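PDB 3MWF: iron-regulated ABC transporter siderophore-binding protein SirA from Staphylococcus aureus subsp. aureus, which binds the ferric siderophore staphyloferrin B and probably delivers it to an ABC transporter for iron uptake. Local coordinates for residues A163-F168 and H222-K227; D142-F147 and N186-K191. One frame throughout, in Å; residues are numbered along the deposited sequence.

Contact 1: A163-F168 and H222-K227; sequences ASVVNF and HIFVVK
Ser164 begins the hydrogen bonds of the parallel strand pair 163-168 and 222-227: its N binds His222 O at 3.2 Å and its O takes Phe224 N (2.9 Å). Val166 N to Phe224 O follows, then Val226 N to Val166 O at 2.8 Å. The last carbonyl in the series, Val226 O, takes two donors: a weak bond from Phe168 N and a straighter one from Asn167 ND2 (3.1 Å, 174° at the hydrogen). The amide of Asn167 holds that oxygen in its own plane but comes to it from above the carbonyl plane. On the same face, the Phe224 ring turns its edge to Ala163, with CE2 3.9 Å from Ala163 CB, while Val165 CG1 meets Val226 CG2. His222 CD2 lies over one face of the Phe224 ring, toward its rim. On the other face the side chains of Val166 and Ile223 cross obliquely, CG2 to CG2 at 3.8 Å, and Phe168 CE2 reaches Val225 CG1 at 3.6 Å. These are central strands of the mixed sheet in the C-terminal lobe of a periplasmic binding protein fold, flanked by strands 173-176 and 262-263. Second-shell residues fix several of the groups. With its CG anti to the backbone N (chi1 160°), Asn167 can also give ND2 to Ser228 O and take Arg169 NE on OD1, so both ends of the amide are held. Trp271 also meets the Phe224 ring. Ser164 OG touches Ile223 CG1 and hydrogen-bonds to Met218 O. On the face of Phe168, Lys227 NZ forms salt bridges with Asp265 and Glu242.

Contact 2: D142-F147 and N186-K191; sequences DKVAAF and NDLGFK
Leu188 and Phe147 meet at about a right angle, the branched end of the leucine lying against the root and one side of the ring. Leu188 CD2 comes 3.7 Å from Phe147 CB and is almost as near to CG, while Leu188 CD1 lies over one face of the ring. Phe147 reaches across because its CG is anti to the backbone N (chi1 -180°). Farther out, its CE2 meets Phe190 CE2 at 3.6 Å. These two rings touch rim to rim, neither covering the other, with planes turned by 40°. Leu188 CD2 is also met obliquely by Val144 CG2 at 3.9 Å, and Val144 CG1 rests on Asp187 O. Gly189, at positive phi, leaves the helical conformation in a Schellman motif, with bonds back into the last turn. Leu188 O lies in the plane of the Phe147 ring at its edge, buried without a hydrogen-bond partner. Asp187 OD2 forms a salt bridge with Lys117 and a hydrogen bond with Tyr140 OH. Helix 277-290 closes over the cluster: Leu287 touches Phe147 and Leu188, and the Tyr288 ring meets Phe147 edge-to-face, while the chain runs on from Phe190 toward the sheet of strand 163-168.

In the fold
Contacts 1 and 2 have centres 18 Å apart, and they adjoin where the end of 186-191 meets strand 163-168. There Ala163 N is 2.9 Å from Lys191 O, a probable hydrogen bond, and Ala163 CB packs on Phe190 CD1 at 3.8 Å. Helix 179-187 takes part in both: its C-terminal end belongs to contact 2, and its Leu185 touches Ala163, Val165 and Phe224 of contact 1. Helix 130-155 is probably the long helix that joins the two lobes, as in siderophore-binding proteins of this class. Contact 1 approaches the ligand: the Asn167 side chain is about 6 Å from staphyloferrin B and about 8 Å from the iron, and its partner Arg169 lines the pocket.

Contact 1: A163-F168 and H222-K227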
ATOM      1  N   ALA A 163      -3.594 -12.190  12.534  1.00 12.18           N
ATOM      2  CA  ALA A 163      -4.008 -10.785  12.383  1.00 12.08           C
ATOM      3  C   ALA A 163      -5.010 -10.689  11.240  1.00 12.19           C
ATOM      4  O   ALA A 163      -4.998 -11.516  10.323  1.00 12.98           O
ATOM      5  CB  ALA A 163      -2.778  -9.893  12.067  1.00 12.47           C
ATOM      6  N   SER A 164      -5.892  -9.699  11.321  1.00 12.25           N
ATOM      7  CA  SER A 164      -6.650  -9.289  10.109  1.00 11.67           C
ATOM      8  C   SER A 164      -6.686  -7.775  10.080  1.00 11.80           C
ATOM      9  O   SER A 164      -6.603  -7.134  11.127  1.00 11.89           O
ATOM     10  CB  SER A 164      -8.056  -9.876  10.073  1.00 11.27           C
ATOM     11  OG  SER A 164      -8.887  -9.385  11.119  1.00 14.35           O
ATOM     12  N   VAL A 165      -6.789  -7.234   8.870  1.00 11.73           N
ATOM     13  CA  VAL A 165      -6.884  -5.799   8.645  1.00 11.21           C
ATOM     14  C   VAL A 165      -8.262  -5.577   8.024  1.00 11.29           C
ATOM     15  O   VAL A 165      -8.543  -6.029   6.897  1.00 11.49           O
ATOM     16  CB  VAL A 165      -5.761  -5.321   7.687  1.00 10.44           C
ATOM     17  CG1 VAL A 165      -5.913  -3.799   7.413  1.00 11.01           C
ATOM     18  CG2 VAL A 165      -4.394  -5.630   8.318  1.00 13.62           C
ATOM     19  N   VAL A 166      -9.138  -4.942   8.790  1.00 10.84           N
ATOM     20  CA  VAL A 166     -10.550  -4.757   8.395  1.00 11.29           C
ATOM     21  C   VAL A 166     -10.728  -3.294   8.052  1.00 11.16           C
ATOM     22  O   VAL A 166     -10.366  -2.417   8.862  1.00 11.81           O
ATOM     23  CB  VAL A 166     -11.495  -5.148   9.545  1.00 12.02           C
ATOM     24  CG1 VAL A 166     -12.950  -4.812   9.221  1.00 11.85           C
ATOM     25  CG2 VAL A 166     -11.334  -6.679   9.863  1.00 12.35           C
ATOM     26  N   ASN A 167     -11.289  -3.051   6.871  1.00 10.96           N
ATOM     27  CA  ASN A 167     -11.477  -1.675   6.356  1.00 11.35           C
ATOM     28  C   ASN A 167     -12.950  -1.412   6.159  1.00 11.58           C
ATOM     29  O   ASN A 167     -13.621  -2.036   5.304  1.00 12.00           O
ATOM     30  CB  ASN A 167     -10.684  -1.554   5.042  1.00 10.57           C
ATOM     31  CG  ASN A 167     -11.123  -0.392   4.129  1.00 12.86           C
ATOM     32  OD1 ASN A 167     -11.192  -0.581   2.910  1.00 14.17           O
ATOM     33  ND2 ASN A 167     -11.410   0.792   4.697  1.00 12.81           N
ATOM     34  N   PHE A 168     -13.485  -0.481   6.955  1.00 12.50           N
ATOM     35  CA  PHE A 168     -14.874  -0.081   6.758  1.00 12.23           C
ATOM     36  C   PHE A 168     -14.939   0.984   5.663  1.00 12.49           C
ATOM     37  O   PHE A 168     -14.180   1.973   5.710  1.00 14.45           O
ATOM     38  CB  PHE A 168     -15.484   0.430   8.059  1.00 12.48           C
ATOM     39  CG  PHE A 168     -15.560  -0.633   9.109  1.00 12.82           C
ATOM     40  CD1 PHE A 168     -16.334  -1.761   8.872  1.00 14.57           C
ATOM     41  CD2 PHE A 168     -14.828  -0.535  10.283  1.00 14.38           C
ATOM     42  CE1 PHE A 168     -16.407  -2.782   9.800  1.00 14.74           C
ATOM     43  CE2 PHE A 168     -14.908  -1.565  11.253  1.00 15.79           C
ATOM     44  CZ  PHE A 168     -15.692  -2.698  10.992  1.00 15.76           C
ATOM     45  N   HIS A 222      -5.563 -10.450  16.841  1.00 15.14           N
ATOM     46  CA  HIS A 222      -5.600  -8.988  16.866  1.00 15.76           C
ATOM     47  C   HIS A 222      -6.154  -8.471  15.536  1.00 15.17           C
ATOM     48  O   HIS A 222      -5.778  -8.982  14.468  1.00 15.11           O
ATOM     49  CB  HIS A 222      -4.190  -8.425  17.079  1.00 16.65           C
ATOM     50  CG  HIS A 222      -4.192  -7.000  17.533  1.00 16.61           C
ATOM     51  ND1 HIS A 222      -4.027  -6.642  18.857  1.00 17.58           N
ATOM     52  CD2 HIS A 222      -4.413  -5.851  16.852  1.00 16.20           C
ATOM     53  CE1 HIS A 222      -4.152  -5.327  18.971  1.00 19.52           C
ATOM     54  NE2 HIS A 222      -4.378  -4.823  17.765  1.00 19.69           N
ATOM     55  N   ILE A 223      -6.981  -7.431  15.612  1.00 15.05           N
ATOM     56  CA  ILE A 223      -7.624  -6.874  14.416  1.00 14.33           C
ATOM     57  C   ILE A 223      -7.271  -5.408  14.305  1.00 14.67           C
ATOM     58  O   ILE A 223      -7.346  -4.667  15.284  1.00 14.03           O
ATOM     59  CB  ILE A 223      -9.167  -7.088  14.452  1.00 14.46           C
ATOM     60  CG1 ILE A 223      -9.508  -8.582  14.321  1.00 13.49           C
ATOM     61  CG2 ILE A 223      -9.889  -6.227  13.363  1.00 15.26           C
ATOM     62  CD1 ILE A 223     -11.015  -8.897  14.474  1.00 12.81           C
ATOM     63  N   PHE A 224      -6.872  -4.998  13.102  1.00 14.00           N
ATOM     64  CA  PHE A 224      -6.467  -3.634  12.832  1.00 14.36           C
ATOM     65  C   PHE A 224      -7.556  -3.022  11.999  1.00 14.48           C
ATOM     66  O   PHE A 224      -7.851  -3.523  10.909  1.00 15.49           O
ATOM     67  CB  PHE A 224      -5.139  -3.679  12.070  1.00 14.55           C
ATOM     68  CG  PHE A 224      -4.030  -4.302  12.868  1.00 15.12           C
ATOM     69  CD1 PHE A 224      -3.363  -3.541  13.836  1.00 17.70           C
ATOM     70  CD2 PHE A 224      -3.695  -5.658  12.719  1.00 14.26           C
ATOM     71  CE1 PHE A 224      -2.364  -4.103  14.604  1.00 16.73           C
ATOM     72  CE2 PHE A 224      -2.674  -6.239  13.474  1.00 17.06           C
ATOM     73  CZ  PHE A 224      -2.000  -5.452  14.431  1.00 17.20           C
ATOM     74  N   VAL A 225      -8.177  -1.960  12.509  1.00 13.86           N
ATOM     75  CA  VAL A 225      -9.317  -1.359  11.806  1.00 14.72           C
ATOM     76  C   VAL A 225      -8.935  -0.062  11.084  1.00 15.00           C
ATOM     77  O   VAL A 225      -8.416   0.861  11.714  1.00 15.18           O
ATOM     78  CB  VAL A 225     -10.475  -1.092  12.792  1.00 14.05           C
ATOM     79  CG1 VAL A 225     -11.612  -0.323  12.128  1.00 16.71           C
ATOM     80  CG2 VAL A 225     -11.006  -2.404  13.347  1.00 15.83           C
ATOM     81  N   VAL A 226      -9.240   0.015   9.789  1.00 14.23           N
ATOM     82  CA  VAL A 226      -8.944   1.210   8.966  1.00 14.11           C
ATOM     83  C   VAL A 226     -10.242   1.763   8.411  1.00 14.42           C
ATOM     84  O   VAL A 226     -10.996   1.048   7.744  1.00 14.17           O
ATOM     85  CB  VAL A 226      -8.001   0.875   7.779  1.00 15.11           C
ATOM     86  CG1 VAL A 226      -7.633   2.150   7.008  1.00 14.99           C
ATOM     87  CG2 VAL A 226      -6.738   0.169   8.227  1.00 16.08           C
ATOM     88  N   LYS A 227     -10.538   3.032   8.707  1.00 14.41           N
ATOM     89  CA  LYS A 227     -11.732   3.685   8.155  1.00 13.92           C
ATOM     90  C   LYS A 227     -11.234   4.446   6.930  1.00 14.07           C
ATOM     91  O   LYS A 227     -10.420   5.363   7.063  1.00 15.07           O
ATOM     92  CB  LYS A 227     -12.328   4.645   9.194  1.00 14.98           C
ATOM     93  CG  LYS A 227     -13.139   3.903  10.255  1.00 18.65           C
ATOM     94  CD  LYS A 227     -13.707   4.872  11.303  1.00 27.09           C
ATOM     95  CE  LYS A 227     -12.659   5.309  12.303  1.00 30.18           C
ATOM     96  NZ  LYS A 227     -12.321   4.202  13.276  1.00 35.56           N
TER

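Contact 2: D142-F147 and N186-K191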
ATOM      1  N   ASP A 142      15.864  -5.447   7.628  1.00 21.05           N
ATOM      2  CA  ASP A 142      16.393  -5.319   8.982  1.00 21.68           C
ATOM      3  C   ASP A 142      15.319  -4.986  10.001  1.00 20.78           C
ATOM      4  O   ASP A 142      15.272  -5.574  11.073  1.00 20.65           O
ATOM      5  CB  ASP A 142      17.533  -4.297   9.042  1.00 21.82           C
ATOM      6  CG  ASP A 142      18.796  -4.799   8.374  1.00 26.47           C
ATOM      7  OD1 ASP A 142      18.940  -6.024   8.142  1.00 30.13           O
ATOM      8  OD2 ASP A 142      19.663  -3.959   8.065  1.00 30.31           O
ATOM      9  N   LYS A 143      14.435  -4.051   9.641  1.00 20.05           N
ATOM     10  CA  LYS A 143      13.378  -3.626  10.525  1.00 19.35           C
ATOM     11  C   LYS A 143      12.384  -4.761  10.757  1.00 19.09           C
ATOM     12  O   LYS A 143      11.888  -4.943  11.878  1.00 19.31           O
ATOM     13  CB  LYS A 143      12.675  -2.383   9.973  1.00 19.04           C
ATOM     14  CG  LYS A 143      11.921  -1.654  11.028  1.00 22.25           C
ATOM     15  CD  LYS A 143      11.519  -0.241  10.591  1.00 26.70           C
ATOM     16  CE  LYS A 143      10.580   0.388  11.601  1.00 27.58           C
ATOM     17  NZ  LYS A 143      11.316   0.895  12.785  1.00 33.68           N
ATOM     18  N   VAL A 144      12.105  -5.509   9.690  1.00 19.15           N
ATOM     19  CA  VAL A 144      11.236  -6.688   9.765  1.00 18.74           C
ATOM     20  C   VAL A 144      11.851  -7.742  10.700  1.00 19.65           C
ATOM     21  O   VAL A 144      11.180  -8.205  11.625  1.00 19.04           O
ATOM     22  CB  VAL A 144      10.971  -7.290   8.365  1.00 19.11           C
ATOM     23  CG1 VAL A 144      10.318  -8.671   8.474  1.00 18.97           C
ATOM     24  CG2 VAL A 144      10.047  -6.359   7.597  1.00 19.53           C
ATOM     25  N   ALA A 145      13.119  -8.067  10.478  1.00 20.64           N
ATOM     26  CA  ALA A 145      13.825  -9.051  11.339  1.00 21.51           C
ATOM     27  C   ALA A 145      13.786  -8.652  12.815  1.00 21.45           C
ATOM     28  O   ALA A 145      13.497  -9.491  13.685  1.00 21.43           O
ATOM     29  CB  ALA A 145      15.280  -9.269  10.854  1.00 22.70           C
ATOM     30  N   ALA A 146      14.065  -7.383  13.106  1.00 21.02           N
ATOM     31  CA  ALA A 146      13.987  -6.865  14.475  1.00 20.48           C
ATOM     32  C   ALA A 146      12.584  -6.945  15.047  1.00 19.96           C
ATOM     33  O   ALA A 146      12.403  -7.257  16.218  1.00 20.09           O
ATOM     34  CB  ALA A 146      14.492  -5.408  14.536  1.00 21.28           C
ATOM     35  N   PHE A 147      11.571  -6.655  14.221  1.00 18.04           N
ATOM     36  CA  PHE A 147      10.215  -6.754  14.712  1.00 17.67           C
ATOM     37  C   PHE A 147       9.855  -8.191  15.122  1.00 18.06           C
ATOM     38  O   PHE A 147       9.210  -8.408  16.159  1.00 18.22           O
ATOM     39  CB  PHE A 147       9.185  -6.258  13.684  1.00 16.64           C
ATOM     40  CG  PHE A 147       7.764  -6.353  14.201  1.00 15.89           C
ATOM     41  CD1 PHE A 147       7.203  -5.305  14.932  1.00 15.61           C
ATOM     42  CD2 PHE A 147       7.009  -7.527  14.009  1.00 16.50           C
ATOM     43  CE1 PHE A 147       5.918  -5.394  15.440  1.00 18.01           C
ATOM     44  CE2 PHE A 147       5.711  -7.624  14.532  1.00 18.84           C
ATOM     45  CZ  PHE A 147       5.165  -6.568  15.240  1.00 20.07           C
ATOM     46  N   ASN A 186       2.260 -10.073   6.822  1.00 12.45           N
ATOM     47  CA  ASN A 186       2.805 -11.387   6.467  1.00 13.59           C
ATOM     48  C   ASN A 186       4.360 -11.404   6.587  1.00 13.77           C
ATOM     49  O   ASN A 186       4.952 -12.346   7.141  1.00 14.33           O
ATOM     50  CB  ASN A 186       2.371 -11.806   5.045  1.00 13.11           C
ATOM     51  CG  ASN A 186       2.605 -13.297   4.792  1.00 15.91           C
ATOM     52  OD1 ASN A 186       3.580 -13.704   4.135  1.00 21.27           O
ATOM     53  ND2 ASN A 186       1.737 -14.106   5.333  1.00 14.14           N
ATOM     54  N   ASP A 187       5.017 -10.351   6.108  1.00 13.99           N
ATOM     55  CA  ASP A 187       6.469 -10.231   6.260  1.00 15.08           C
ATOM     56  C   ASP A 187       6.887 -10.274   7.726  1.00 14.98           C
ATOM     57  O   ASP A 187       7.919 -10.870   8.082  1.00 15.98           O
ATOM     58  CB  ASP A 187       6.960  -8.897   5.668  1.00 14.24           C
ATOM     59  CG  ASP A 187       7.019  -8.888   4.149  1.00 17.32           C
ATOM     60  OD1 ASP A 187       6.918  -9.941   3.482  1.00 18.37           O
ATOM     61  OD2 ASP A 187       7.212  -7.792   3.604  1.00 19.65           O
ATOM     62  N   LEU A 188       6.097  -9.632   8.565  1.00 15.09           N
ATOM     63  CA  LEU A 188       6.391  -9.499   9.991  1.00 15.00           C
ATOM     64  C   LEU A 188       6.148 -10.784  10.785  1.00 14.80           C
ATOM     65  O   LEU A 188       6.435 -10.844  11.973  1.00 16.21           O
ATOM     66  CB  LEU A 188       5.572  -8.355  10.570  1.00 15.28           C
ATOM     67  CG  LEU A 188       5.959  -7.001   9.989  1.00 13.73           C
ATOM     68  CD1 LEU A 188       4.962  -5.987  10.461  1.00 16.49           C
ATOM     69  CD2 LEU A 188       7.427  -6.602  10.421  1.00 14.72           C
ATOM     70  N   GLY A 189       5.598 -11.792  10.116  1.00 14.35           N
ATOM     71  CA  GLY A 189       5.339 -13.100  10.731  1.00 13.88           C
ATOM     72  C   GLY A 189       3.966 -13.363  11.297  1.00 13.88           C
ATOM     73  O   GLY A 189       3.730 -14.430  11.880  1.00 14.42           O
ATOM     74  N   PHE A 190       3.043 -12.409  11.141  1.00 13.03           N
ATOM     75  CA  PHE A 190       1.665 -12.624  11.528  1.00 12.46           C
ATOM     76  C   PHE A 190       1.079 -13.648  10.589  1.00 11.74           C
ATOM     77  O   PHE A 190       1.459 -13.691   9.429  1.00 13.37           O
ATOM     78  CB  PHE A 190       0.855 -11.327  11.410  1.00 13.02           C
ATOM     79  CG  PHE A 190       1.183 -10.309  12.493  1.00 13.32           C
ATOM     80  CD1 PHE A 190       0.577 -10.394  13.751  1.00 13.47           C
ATOM     81  CD2 PHE A 190       2.078  -9.273  12.234  1.00 13.62           C
ATOM     82  CE1 PHE A 190       0.854  -9.457  14.745  1.00 17.00           C
ATOM     83  CE2 PHE A 190       2.392  -8.316  13.254  1.00 13.47           C
ATOM     84  CZ  PHE A 190       1.788  -8.414  14.486  1.00 15.54           C
ATOM     85  N   LYS A 191       0.142 -14.440  11.098  1.00 12.27           N
ATOM     86  CA  LYS A 191      -0.553 -15.444  10.278  1.00 12.14           C
ATOM     87  C   LYS A 191      -2.028 -15.097  10.152  1.00 12.87           C
ATOM     88  O   LYS A 191      -2.503 -14.101  10.713  1.00 12.71           O
ATOM     89  CB  LYS A 191      -0.386 -16.844  10.891  1.00 13.15           C
ATOM     90  CG  LYS A 191       1.050 -17.268  11.017  1.00 11.82           C
ATOM     91  CD  LYS A 191       1.790 -17.259   9.709  1.00 14.29           C
ATOM     92  CE  LYS A 191       3.296 -17.577   9.888  1.00 17.60           C
ATOM     93  NZ  LYS A 191       4.040 -17.481   8.608  1.00 19.02           N
TER